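Local structure of putative glycyl-glycine endopeptidase lytM (Ruminococcus gnavus, 3NYY) at residues A[130-135]-A[213-218]; A[135-140]-A[199-204]; A[142-147]-A[173-178]; A[159-164]-A[179-184]. The protein probably acts as a metalloendopeptidase of the M23 family, related to the glycyl-glycine endopeptidase lytM. All blocks are in the same frame, centred on the assembly; numbering follows the deposited sequence.

Interaction 1: residues A[130-135]-A[213-218]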
loop_
_atom_site.group_PDB
_atom_site.type_symbol
_atom_site.label_atom_id
_atom_site.label_comp_id
_atom_site.label_asym_id
_atom_site.label_seq_id
_atom_site.Cartn_x
_atom_site.Cartn_y
_atom_site.Cartn_z
ATOM N N ILE A 130 -1.758 4.171 6.295
ATOM C CA ILE A 130 -3.079 4.370 5.753
ATOM C C ILE A 130 -3.056 5.704 4.964
ATOM O O ILE A 130 -2.983 6.819 5.543
ATOM C CB ILE A 130 -4.106 4.349 6.824
ATOM C CG1 ILE A 130 -4.130 2.986 7.525
ATOM C CG2 ILE A 130 -5.479 4.647 6.220
ATOM C CD1 ILE A 130 -4.938 2.995 8.816
HETATM N N MSE A 131 -3.120 5.571 3.640
HETATM C CA MSE A 131 -2.888 6.672 2.721
HETATM C C MSE A 131 -4.125 7.447 2.402
HETATM O O MSE A 131 -5.180 6.876 2.115
HETATM C CB MSE A 131 -2.224 6.196 1.418
HETATM C CG MSE A 131 -1.019 5.243 1.605
HETATM SE SE MSE A 131 0.507 5.994 2.453
HETATM C CE MSE A 131 1.859 4.634 2.049
ATOM N N ALA A 132 -4.010 8.780 2.491
ATOM C CA ALA A 132 -5.107 9.667 2.071
ATOM C C ALA A 132 -5.304 9.650 0.516
ATOM O O ALA A 132 -4.341 9.842 -0.228
ATOM C CB ALA A 132 -4.807 11.111 2.491
ATOM N N GLU A 133 -6.560 9.490 0.080
ATOM C CA GLU A 133 -6.992 9.711 -1.304
ATOM C C GLU A 133 -6.869 11.212 -1.640
ATOM O O GLU A 133 -6.236 11.589 -2.619
ATOM C CB GLU A 133 -8.461 9.284 -1.470
ATOM C CG GLU A 133 -9.039 9.478 -2.911
ATOM C CD GLU A 133 -8.668 8.361 -3.881
ATOM O OE1 GLU A 133 -8.113 7.313 -3.468
ATOM O OE2 GLU A 133 -8.944 8.541 -5.083
ATOM N N LYS A 134 -7.474 12.056 -0.807
ATOM C CA LYS A 134 -7.300 13.521 -0.890
ATOM C C LYS A 134 -6.006 13.869 -0.119
ATOM O O LYS A 134 -6.022 13.843 1.106
ATOM C CB LYS A 134 -8.536 14.213 -0.297
ATOM C CG LYS A 134 -8.562 15.718 -0.363
ATOM C CD LYS A 134 -9.886 16.284 0.143
ATOM C CE LYS A 134 -9.875 17.800 0.207
ATOM N NZ LYS A 134 -9.590 18.444 -1.108
ATOM N N ASN A 135 -4.914 14.169 -0.826
ATOM C CA ASN A 135 -3.575 14.313 -0.222
ATOM C C ASN A 135 -3.414 15.708 0.364
ATOM O O ASN A 135 -2.627 16.528 -0.112
ATOM C CB ASN A 135 -2.473 13.944 -1.254
ATOM C CG ASN A 135 -1.063 14.035 -0.713
ATOM O OD1 ASN A 135 -0.834 14.066 0.490
ATOM N ND2 ASN A 135 -0.075 14.066 -1.638
ATOM N N PHE A 213 6.466 14.433 3.004
ATOM C CA PHE A 213 5.994 13.173 2.428
ATOM C C PHE A 213 4.488 13.225 2.317
ATOM O O PHE A 213 3.913 14.183 2.772
ATOM C CB PHE A 213 6.467 12.006 3.279
ATOM C CG PHE A 213 6.240 12.193 4.740
ATOM C CD1 PHE A 213 4.989 11.996 5.278
ATOM C CD2 PHE A 213 7.299 12.534 5.583
ATOM C CE1 PHE A 213 4.774 12.162 6.632
ATOM C CE2 PHE A 213 7.114 12.683 6.932
ATOM C CZ PHE A 213 5.848 12.497 7.456
ATOM N N PRO A 214 3.861 12.258 1.605
ATOM C CA PRO A 214 2.410 12.267 1.434
ATOM C C PRO A 214 1.632 12.169 2.738
ATOM O O PRO A 214 2.114 11.622 3.740
ATOM C CB PRO A 214 2.129 10.988 0.635
ATOM C CG PRO A 214 3.421 10.677 -0.044
ATOM C CD PRO A 214 4.469 11.080 0.945
ATOM N N VAL A 215 0.424 12.685 2.689
ATOM C CA VAL A 215 -0.462 12.635 3.847
ATOM C C VAL A 215 -0.918 11.189 4.055
ATOM O O VAL A 215 -1.412 10.523 3.139
ATOM C CB VAL A 215 -1.651 13.585 3.673
ATOM C CG1 VAL A 215 -2.728 13.371 4.742
ATOM C CG2 VAL A 215 -1.156 15.059 3.708
ATOM N N HIS A 216 -0.715 10.702 5.278
ATOM C CA HIS A 216 -1.097 9.378 5.672
ATOM C C HIS A 216 -1.076 9.266 7.172
ATOM O O HIS A 216 -0.401 10.048 7.879
ATOM C CB HIS A 216 -0.127 8.333 5.085
ATOM C CG HIS A 216 1.236 8.315 5.693
ATOM N ND1 HIS A 216 2.172 9.320 5.529
ATOM C CD2 HIS A 216 1.830 7.367 6.463
ATOM C CE1 HIS A 216 3.266 9.001 6.214
ATOM N NE2 HIS A 216 3.095 7.809 6.766
ATOM N N LEU A 217 -1.837 8.289 7.659
ATOM C CA LEU A 217 -1.734 7.895 9.073
ATOM C C LEU A 217 -0.813 6.696 9.160
ATOM O O LEU A 217 -1.061 5.672 8.515
ATOM C CB LEU A 217 -3.077 7.431 9.637
ATOM C CG LEU A 217 -3.017 6.851 11.047
ATOM C CD1 LEU A 217 -2.520 7.879 12.159
ATOM C CD2 LEU A 217 -4.407 6.261 11.433
ATOM N N HIS A 218 0.267 6.802 9.936
ATOM C CA HIS A 218 1.028 5.600 10.263
ATOM C C HIS A 218 0.450 5.031 11.556
ATOM O O HIS A 218 0.416 5.733 12.586
ATOM C CB HIS A 218 2.529 5.875 10.411
ATOM C CG HIS A 218 3.277 4.696 10.921
ATOM N ND1 HIS A 218 3.757 3.715 10.077
ATOM C CD2 HIS A 218 3.560 4.294 12.187
ATOM C CE1 HIS A 218 4.322 2.760 10.812
ATOM N NE2 HIS A 218 4.247 3.099 12.091
HETATM O O HOH W 1 -1.676 10.682 0.390
#
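Ile130 pairs with Leu217, and Met131 with His216, where two antiparallel strands of the M23 peptidase fold meet. Ile130 N donates to Leu217 O at 2.8 Å, and Leu217 N returns the bond to Ile130 O. Next comes the non-hydrogen-bonded pair Met131 and His216. Their side chains run side by side on one face, with the selenium SE of Met131 3.6 Å from His216 CB. Met131 SE stands oblique to the His216 ring, 4.7 Å from its centroid. Residues 216 to 218 read His-Leu-His, the His-x-His motif of M23 peptidases. In relatives the second histidine binds zinc and the first is catalytic, so His218 and His216 probably have these roles here. His218 ND1 is hydrogen-bonded to Asp129. The His216 ring is fixed from its own segment. Its CG sits between the backbone N and the carbonyl carbon (chi1 71°), and this turns His216 ND1 onto Pro214 O at 2.9 Å, in the ring plane. An alanine here, keeping only CB, would probably leave Pro214 O without its ND1 mate and the Met131 selenium without the ring beside it. At the end of its strand, Ala132 N bonds to Val215 O at 3.2 Å. Water 1 donates to Val215 O and Ala132 O. Asn135 OD1 accepts from Val215 N at 2.9 Å, the donor tilted 31° from the carbonyl plane. Phe115 of the second subunit meets the His216 ring edge-to-face.

Interaction 2: residues A[135-140]-A[199-204]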
loop_
_atom_site.group_PDB
_atom_site.type_symbol
_atom_site.label_atom_id
_atom_site.label_comp_id
_atom_site.label_asym_id
_atom_site.label_seq_id
_atom_site.Cartn_x
_atom_site.Cartn_y
_atom_site.Cartn_z
ATOM N N ASN A 135 -4.914 14.169 -0.826
ATOM C CA ASN A 135 -3.575 14.313 -0.222
ATOM C C ASN A 135 -3.414 15.708 0.364
ATOM O O ASN A 135 -2.627 16.528 -0.112
ATOM C CB ASN A 135 -2.473 13.944 -1.254
ATOM C CG ASN A 135 -1.063 14.035 -0.713
ATOM O OD1 ASN A 135 -0.834 14.066 0.490
ATOM N ND2 ASN A 135 -0.075 14.066 -1.638
ATOM N N THR A 136 -4.195 15.968 1.414
ATOM C CA THR A 136 -4.165 17.256 2.079
ATOM C C THR A 136 -4.217 17.028 3.581
ATOM O O THR A 136 -5.011 16.226 4.054
ATOM C CB THR A 136 -5.304 18.182 1.589
ATOM O OG1 THR A 136 -5.283 19.422 2.316
ATOM C CG2 THR A 136 -6.642 17.533 1.764
ATOM N N PRO A 137 -3.342 17.722 4.325
ATOM C CA PRO A 137 -3.348 17.562 5.765
ATOM C C PRO A 137 -4.489 18.276 6.488
ATOM O O PRO A 137 -5.064 19.216 5.958
ATOM C CB PRO A 137 -2.006 18.160 6.173
ATOM C CG PRO A 137 -1.793 19.242 5.255
ATOM C CD PRO A 137 -2.357 18.755 3.917
ATOM N N GLY A 138 -4.827 17.809 7.675
ATOM C CA GLY A 138 -5.856 18.478 8.468
ATOM C C GLY A 138 -7.283 18.265 8.003
ATOM O O GLY A 138 -8.165 19.073 8.335
ATOM N N TYR A 139 -7.511 17.219 7.227
ATOM C CA TYR A 139 -8.802 16.935 6.612
ATOM C C TYR A 139 -9.451 15.633 7.105
ATOM O O TYR A 139 -10.591 15.653 7.550
ATOM C CB TYR A 139 -8.672 16.924 5.091
ATOM C CG TYR A 139 -9.917 16.487 4.380
ATOM C CD1 TYR A 139 -11.004 17.348 4.218
ATOM C CD2 TYR A 139 -10.009 15.224 3.854
ATOM C CE1 TYR A 139 -12.163 16.931 3.562
ATOM C CE2 TYR A 139 -11.153 14.776 3.223
ATOM C CZ TYR A 139 -12.227 15.651 3.057
ATOM O OH TYR A 139 -13.342 15.176 2.405
ATOM N N TYR A 140 -8.723 14.519 7.024
ATOM C CA TYR A 140 -9.202 13.249 7.556
ATOM C C TYR A 140 -9.058 13.215 9.070
ATOM O O TYR A 140 -7.945 13.315 9.597
ATOM C CB TYR A 140 -8.412 12.057 6.991
ATOM C CG TYR A 140 -8.606 11.739 5.553
ATOM C CD1 TYR A 140 -7.864 12.413 4.581
ATOM C CD2 TYR A 140 -9.535 10.793 5.168
ATOM C CE1 TYR A 140 -8.034 12.119 3.238
ATOM C CE2 TYR A 140 -9.717 10.492 3.820
ATOM C CZ TYR A 140 -8.968 11.153 2.882
ATOM O OH TYR A 140 -9.183 10.810 1.543
HETATM N N MSE A 199 -5.266 13.588 10.337
HETATM C CA MSE A 199 -4.220 12.955 9.528
HETATM C C MSE A 199 -3.341 14.035 8.891
HETATM O O MSE A 199 -3.858 15.026 8.346
HETATM C CB MSE A 199 -4.836 12.127 8.435
HETATM C CG MSE A 199 -3.852 11.264 7.697
HETATM SE SE MSE A 199 -4.592 10.452 6.107
HETATM C CE MSE A 199 -5.651 9.167 6.967
ATOM N N GLY A 200 -2.024 13.861 8.942
ATOM C CA GLY A 200 -1.129 14.844 8.352
ATOM C C GLY A 200 0.048 14.270 7.587
ATOM O O GLY A 200 0.034 13.114 7.152
ATOM N N ASP A 201 1.060 15.128 7.429
ATOM C CA ASP A 201 2.321 14.764 6.814
ATOM C C ASP A 201 3.488 15.271 7.607
ATOM O O ASP A 201 4.531 15.633 7.050
ATOM C CB ASP A 201 2.358 15.237 5.354
ATOM C CG ASP A 201 2.184 16.747 5.184
ATOM O OD1 ASP A 201 2.215 17.519 6.189
ATOM O OD2 ASP A 201 2.014 17.167 4.004
ATOM N N SER A 202 3.320 15.281 8.926
ATOM C CA SER A 202 4.336 15.796 9.822
ATOM C C SER A 202 5.440 14.789 10.059
ATOM O O SER A 202 5.200 13.585 10.182
ATOM C CB SER A 202 3.716 16.259 11.137
ATOM O OG SER A 202 3.216 15.166 11.928
ATOM N N GLY A 203 6.661 15.289 10.176
ATOM C CA GLY A 203 7.797 14.452 10.495
ATOM C C GLY A 203 9.023 14.837 9.696
ATOM O O GLY A 203 8.976 15.742 8.844
ATOM N N TYR A 204 10.114 14.139 10.009
ATOM C CA TYR A 204 11.392 14.179 9.248
ATOM C C TYR A 204 11.978 15.561 9.199
ATOM O O TYR A 204 12.151 16.155 8.115
ATOM C CB TYR A 204 11.231 13.599 7.836
HETATM O O HOH W 2 -5.859 14.910 6.308
#
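Tyr140 and Met199 lie side by side and point the same way, and their side chains carry this contact. They start close, with Tyr140 CB 3.9 Å from Met199 CB. The selenium SE of Met199 then draws up beside the ring. Met199 SE sits 4.7 Å from the Tyr140 ring centroid, 37° off its normal, an oblique Met-aromatic contact. The methionine chain is extended up to its last bond, where it bends (chi3 -74°). This bend brings Met199 CE back to 4.0 Å from Tyr140 CB. The other side of the Tyr140 ring has CE2 of Tyr139 above it, toward the rim, so the ring is held between the two. The backbones are tied as well. Met199 N donates to Tyr140 O at 2.8 Å, almost straight along the C=O axis. Gly138 N donates to Met199 O at 3.0 Å. Water 2 donates to that same oxygen, so two donors grip it. The water also donates to Thr136 O and accepts from Tyr140 N, which links Thr136 to Tyr140 within the loop. Pro137 lays CB 4.1 Å from Gly200 CA. Tyr139 OH points off to Thr103 and Glu104, and Tyr140 OH accepts from Lys134 N. Both segments are loops. The first leads from strand 128-132 into strand 141-143, and the second leads from strand 195-198 toward strand 216-225. Ala132 of strand 128-132 touches both Tyr140 and Met199.

Interaction 3: residues A[142-147]-A[173-178]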
loop_
_atom_site.group_PDB
_atom_site.type_symbol
_atom_site.label_atom_id
_atom_site.label_comp_id
_atom_site.label_asym_id
_atom_site.label_seq_id
_atom_site.Cartn_x
_atom_site.Cartn_y
_atom_site.Cartn_z
ATOM N N VAL A 142 -8.717 11.341 12.663
ATOM C CA VAL A 142 -8.150 10.097 13.186
ATOM C C VAL A 142 -8.798 9.892 14.543
ATOM O O VAL A 142 -8.756 10.770 15.402
ATOM C CB VAL A 142 -6.622 10.176 13.264
ATOM C CG1 VAL A 142 -6.075 8.939 13.962
ATOM C CG2 VAL A 142 -6.016 10.341 11.815
ATOM N N VAL A 143 -9.452 8.732 14.704
ATOM C CA VAL A 143 -10.124 8.364 15.922
ATOM C C VAL A 143 -9.481 7.142 16.540
ATOM O O VAL A 143 -8.816 6.335 15.872
ATOM C CB VAL A 143 -11.617 8.101 15.697
ATOM C CG1 VAL A 143 -12.286 9.342 15.130
ATOM C CG2 VAL A 143 -11.857 6.859 14.824
ATOM N N SER A 144 -9.656 7.004 17.841
ATOM C CA SER A 144 -9.042 5.920 18.589
ATOM C C SER A 144 -9.748 4.618 18.246
ATOM O O SER A 144 -10.966 4.519 18.332
ATOM C CB SER A 144 -9.183 6.136 20.090
ATOM O OG SER A 144 -8.414 5.171 20.840
HETATM N N MSE A 145 -8.976 3.615 17.914
HETATM C CA MSE A 145 -9.547 2.305 17.585
HETATM C C MSE A 145 -10.124 1.625 18.815
HETATM O O MSE A 145 -10.984 0.763 18.687
HETATM C CB MSE A 145 -8.470 1.431 16.945
HETATM C CG MSE A 145 -8.017 1.941 15.557
HETATM SE SE MSE A 145 -6.486 0.965 14.867
HETATM C CE MSE A 145 -7.374 -0.629 14.368
ATOM N N THR A 146 -9.584 1.976 19.978
ATOM C CA THR A 146 -9.846 1.302 21.257
ATOM C C THR A 146 -10.173 2.297 22.362
ATOM O O THR A 146 -9.879 3.487 22.262
ATOM C CB THR A 146 -8.569 0.535 21.729
ATOM O OG1 THR A 146 -7.557 1.480 22.124
ATOM C CG2 THR A 146 -8.008 -0.389 20.581
ATOM N N ASP A 147 -10.752 1.797 23.447
ATOM C CA ASP A 147 -10.748 2.548 24.669
ATOM C C ASP A 147 -9.292 2.583 25.124
ATOM O O ASP A 147 -8.453 1.797 24.654
ATOM C CB ASP A 147 -11.555 1.818 25.740
ATOM C CG ASP A 147 -13.049 1.857 25.525
ATOM O OD1 ASP A 147 -13.571 2.519 24.622
ATOM O OD2 ASP A 147 -13.736 1.208 26.360
ATOM N N PHE A 173 -1.358 1.428 21.061
ATOM C CA PHE A 173 -1.720 1.836 19.709
ATOM C C PHE A 173 -1.070 3.170 19.408
ATOM O O PHE A 173 -1.267 4.141 20.134
ATOM C CB PHE A 173 -3.250 1.908 19.600
ATOM C CG PHE A 173 -3.895 0.553 19.532
ATOM C CD1 PHE A 173 -4.012 -0.272 20.644
ATOM C CD2 PHE A 173 -4.352 0.087 18.308
ATOM C CE1 PHE A 173 -4.568 -1.563 20.507
ATOM C CE2 PHE A 173 -4.916 -1.146 18.171
ATOM C CZ PHE A 173 -5.022 -1.993 19.271
ATOM N N TYR A 174 -0.302 3.214 18.315
ATOM C CA TYR A 174 0.542 4.325 17.961
ATOM C C TYR A 174 0.042 4.987 16.715
ATOM O O TYR A 174 -0.108 4.307 15.716
ATOM C CB TYR A 174 1.959 3.759 17.745
ATOM C CG TYR A 174 3.030 4.714 17.258
ATOM C CD1 TYR A 174 3.488 5.751 18.064
ATOM C CD2 TYR A 174 3.611 4.565 16.008
ATOM C CE1 TYR A 174 4.498 6.592 17.598
ATOM C CE2 TYR A 174 4.621 5.391 15.582
ATOM C CZ TYR A 174 5.067 6.401 16.382
ATOM O OH TYR A 174 6.072 7.266 15.948
ATOM N N TYR A 175 -0.217 6.299 16.788
ATOM C CA TYR A 175 -0.804 7.064 15.674
ATOM C C TYR A 175 0.163 8.190 15.364
ATOM O O TYR A 175 0.410 9.058 16.212
ATOM C CB TYR A 175 -2.163 7.634 16.052
ATOM C CG TYR A 175 -3.184 6.612 16.511
ATOM C CD1 TYR A 175 -3.158 6.119 17.823
ATOM C CD2 TYR A 175 -4.228 6.215 15.679
ATOM C CE1 TYR A 175 -4.096 5.197 18.284
ATOM C CE2 TYR A 175 -5.172 5.310 16.121
ATOM C CZ TYR A 175 -5.108 4.780 17.420
ATOM O OH TYR A 175 -6.062 3.820 17.804
ATOM N N ALA A 176 0.708 8.206 14.150
ATOM C CA ALA A 176 1.795 9.118 13.782
ATOM C C ALA A 176 1.549 9.934 12.500
ATOM O O ALA A 176 0.642 9.652 11.698
ATOM C CB ALA A 176 3.130 8.341 13.671
ATOM N N HIS A 177 2.334 11.014 12.405
ATOM C CA HIS A 177 2.352 11.998 11.301
ATOM C C HIS A 177 1.144 12.917 11.268
ATOM O O HIS A 177 0.882 13.541 10.218
ATOM C CB HIS A 177 2.577 11.321 9.945
ATOM C CG HIS A 177 3.752 10.407 9.938
ATOM N ND1 HIS A 177 5.025 10.850 10.221
ATOM C CD2 HIS A 177 3.847 9.066 9.780
ATOM C CE1 HIS A 177 5.860 9.819 10.214
ATOM N NE2 HIS A 177 5.170 8.726 9.957
ATOM N N LEU A 178 0.454 13.044 12.414
ATOM C CA LEU A 178 -0.736 13.881 12.532
ATOM C C LEU A 178 -0.410 15.366 12.211
ATOM O O LEU A 178 0.693 15.873 12.521
ATOM C CB LEU A 178 -1.352 13.806 13.944
ATOM C CG LEU A 178 -1.767 12.410 14.431
ATOM C CD1 LEU A 178 -2.178 12.501 15.945
ATOM C CD2 LEU A 178 -2.921 11.883 13.588
HETATM O O HOH W 3 -6.371 3.372 20.399
#
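Phe173, Tyr175 and Leu178 reach residues 142-147 with their side chains, without any backbone-to-backbone bond. The nearest CA pair, Met145 CA and Phe173 CA, is 8.1 Å apart. Packing is tightest around residues 145 and 146. Met145 N donates to Tyr175 OH at 2.9 Å, in an almost straight bond (175°). Thr146 lays its methyl CG2 over one face of Phe173, with Thr146 CG2 3.8 Å from the Phe173 ring centroid, a CH-pi contact. With OG1 between the backbone N and the carbonyl carbon (chi1 70°), CG2 is left to face the ring. Water 3 lies in the plane of the Tyr175 ring, at its edge. It donates to Ser144 OG and Thr146 OG1 and is 2.7 Å from Tyr175 OH, so one water joins three buried hydroxyls. Met145 SE is looser, oblique to the Phe173 ring and 5.2 Å from its centroid. At the far end Val142 makes ordinary apolar contacts: Val142 CG2 meets Leu178 CD2 at 3.9 Å, and Val142 CG1 meets Tyr175 CD2 at 3.7 Å. Leu196 and Leu219 border Tyr175. No side opens to solvent, as all touching residues are buried. The arrangement is that of two beta layers packed by their side chains: strand 141-143 of the small sheet against strand 172-178 of the large one.

Interaction 4: residues A[159-164]-A[179-184]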
loop_
_atom_site.group_PDB
_atom_site.type_symbol
_atom_site.label_atom_id
_atom_site.label_comp_id
_atom_site.label_asym_id
_atom_site.label_seq_id
_atom_site.Cartn_x
_atom_site.Cartn_y
_atom_site.Cartn_z
ATOM N N GLY A 159 8.263 10.083 13.706
ATOM C CA GLY A 159 6.811 9.961 13.747
ATOM C C GLY A 159 6.067 11.288 13.641
ATOM O O GLY A 159 4.846 11.323 13.670
ATOM N N GLY A 160 6.787 12.400 13.499
ATOM C CA GLY A 160 6.093 13.711 13.587
ATOM C C GLY A 160 5.275 13.859 14.847
ATOM O O GLY A 160 5.670 13.430 15.941
ATOM N N TRP A 161 4.099 14.468 14.705
ATOM C CA TRP A 161 3.165 14.587 15.824
ATOM C C TRP A 161 2.490 13.224 15.974
ATOM O O TRP A 161 1.726 12.770 15.088
ATOM C CB TRP A 161 2.087 15.636 15.568
ATOM C CG TRP A 161 2.646 16.995 15.413
ATOM C CD1 TRP A 161 2.638 17.774 14.265
ATOM C CD2 TRP A 161 3.389 17.721 16.391
ATOM N NE1 TRP A 161 3.284 18.969 14.518
ATOM C CE2 TRP A 161 3.746 18.957 15.812
ATOM C CE3 TRP A 161 3.743 17.478 17.749
ATOM C CZ2 TRP A 161 4.492 19.906 16.506
ATOM C CZ3 TRP A 161 4.465 18.433 18.437
ATOM C CH2 TRP A 161 4.797 19.648 17.832
ATOM N N ARG A 162 2.801 12.549 17.069
ATOM C CA ARG A 162 2.245 11.261 17.356
ATOM C C ARG A 162 1.546 11.255 18.696
ATOM O O ARG A 162 1.768 12.104 19.567
ATOM C CB ARG A 162 3.297 10.130 17.268
ATOM C CG ARG A 162 4.481 10.140 18.239
ATOM C CD ARG A 162 4.061 9.619 19.613
ATOM N NE ARG A 162 5.137 9.218 20.511
ATOM C CZ ARG A 162 5.809 10.038 21.311
ATOM N NH1 ARG A 162 5.565 11.363 21.334
ATOM N NH2 ARG A 162 6.770 9.536 22.080
ATOM N N ILE A 163 0.666 10.290 18.819
ATOM C CA ILE A 163 -0.043 10.061 20.064
ATOM C C ILE A 163 -0.110 8.556 20.259
ATOM O O ILE A 163 -0.300 7.811 19.296
ATOM C CB ILE A 163 -1.445 10.766 20.078
ATOM C CG1 ILE A 163 -2.066 10.740 21.480
ATOM C CG2 ILE A 163 -2.371 10.242 18.988
ATOM C CD1 ILE A 163 -3.258 11.706 21.618
ATOM N N GLY A 164 0.013 8.128 21.523
ATOM C CA GLY A 164 -0.020 6.714 21.874
ATOM C C GLY A 164 -1.085 6.444 22.930
ATOM O O GLY A 164 -1.170 7.154 23.918
ATOM N N ASP A 179 -1.400 16.073 11.690
ATOM C CA ASP A 179 -1.247 17.506 11.425
ATOM C C ASP A 179 -1.538 18.270 12.697
ATOM O O ASP A 179 -0.992 19.367 12.944
ATOM C CB ASP A 179 -2.214 17.939 10.320
ATOM C CG ASP A 179 -1.995 19.378 9.886
ATOM O OD1 ASP A 179 -0.870 19.672 9.403
ATOM O OD2 ASP A 179 -2.951 20.203 10.039
ATOM N N SER A 180 -2.421 17.719 13.518
ATOM C CA SER A 180 -2.792 18.344 14.764
ATOM C C SER A 180 -3.428 17.328 15.683
ATOM O O SER A 180 -3.810 16.220 15.234
ATOM C CB SER A 180 -3.786 19.470 14.491
ATOM O OG SER A 180 -5.046 18.963 14.115
ATOM N N TYR A 181 -3.571 17.714 16.955
ATOM C CA TYR A 181 -4.189 16.885 17.984
ATOM C C TYR A 181 -5.581 17.355 18.408
ATOM O O TYR A 181 -5.901 18.567 18.345
ATOM C CB TYR A 181 -3.349 16.911 19.217
ATOM C CG TYR A 181 -1.953 16.333 19.099
ATOM C CD1 TYR A 181 -1.739 15.011 18.839
ATOM C CD2 TYR A 181 -0.854 17.107 19.347
ATOM C CE1 TYR A 181 -0.479 14.500 18.807
ATOM C CE2 TYR A 181 0.428 16.598 19.316
ATOM C CZ TYR A 181 0.626 15.287 19.038
ATOM O OH TYR A 181 1.935 14.785 19.035
ATOM N N ALA A 182 -6.366 16.394 18.891
ATOM C CA ALA A 182 -7.575 16.679 19.649
ATOM C C ALA A 182 -7.151 17.254 21.002
ATOM O O ALA A 182 -5.954 17.210 21.346
ATOM C CB ALA A 182 -8.383 15.406 19.805
ATOM N N GLU A 183 -8.106 17.779 21.791
ATOM C CA GLU A 183 -7.809 18.341 23.122
ATOM C C GLU A 183 -7.622 17.228 24.125
ATOM O O GLU A 183 -8.558 16.839 24.817
ATOM C CB GLU A 183 -8.928 19.266 23.595
ATOM C CG GLU A 183 -8.946 20.515 22.825
ATOM C CD GLU A 183 -9.915 21.548 23.364
ATOM O OE1 GLU A 183 -10.509 21.346 24.451
ATOM O OE2 GLU A 183 -10.063 22.566 22.686
ATOM N N LEU A 184 -6.410 16.688 24.167
ATOM C CA LEU A 184 -6.071 15.533 24.983
ATOM C C LEU A 184 -4.680 15.728 25.583
ATOM O O LEU A 184 -3.783 16.324 24.954
ATOM C CB LEU A 184 -6.068 14.236 24.157
ATOM C CG LEU A 184 -7.386 13.784 23.569
ATOM C CD1 LEU A 184 -7.130 12.687 22.513
ATOM C CD2 LEU A 184 -8.345 13.287 24.629
#
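Tyr181 pushes its ring against Trp161, Arg162 and Ile163. Its CB points toward residues 159-164. CG lies anti to the carbonyl carbon (chi1 -63°), and this carries the ring over to residues 161-163. One ring side leads through Tyr181 CE1, which sits 4.1 Å from Ile163 CB and also close to Arg162 O. The other side leads through Tyr181 CE2, 3.8 Å from Trp161 CE3. Tyr181 CZ, one atom further, meets Trp161 CB at 3.8 Å. At the tip, Tyr181 OH donates to Arg162 O at 2.7 Å, approaching from above the carbonyl plane (36° out of it). Tyr181 OH also lies near the plane of the indole at its edge, 3.5 Å from Trp161 CE3. The two side chains cross at about a right angle, and the planes of the Trp161 five-membered ring and the Tyr181 ring stand at 74° in an oblique pair. This ties strand 180-181, at the border of the three-stranded sheet, to strand 162-166 of the large antiparallel sheet. The chain enters strand 162-166 past a classic beta bulge at Gly159 and Gly160 and a corner at Trp161. A phenylalanine in place of Tyr181 would probably leave Arg162 O without its hydroxyl mate and remove the contact that OH makes at the indole edge. Further along, Glu183 centres an inverse gamma turn. Leu184 follows, and Leu184 CD1 touches Ile163 CD1 at 4.1 Å, the two side chains crossing at about a right angle. Trp155 meets the indole edge-to-face.

Interactions 1 and 2 share Asn135, and their centres lie 7 Å apart. A nonaethylene glycol, probably from the crystallisation liquor, lies about 3 Å from the Asn135 side chain (nearest atoms). His216 N probably bonds to Gly200 O at 3.1 Å. Interaction 3 joins interaction 1 through neighbouring strands: His218 O and Ala176 N are 2.9 Å apart. The His177 ring meets that of His216 and touches His218. By comparison with M23 relatives, His218 probably belongs to the zinc site and His177 and His216 to the catalytic residues beside it. Ser202 O of interaction 2 probably bonds to His177 ND1 (2.7 Å) and could help position that ring. Ser202 OG is 3.0 Å from Trp161 N of interaction 4.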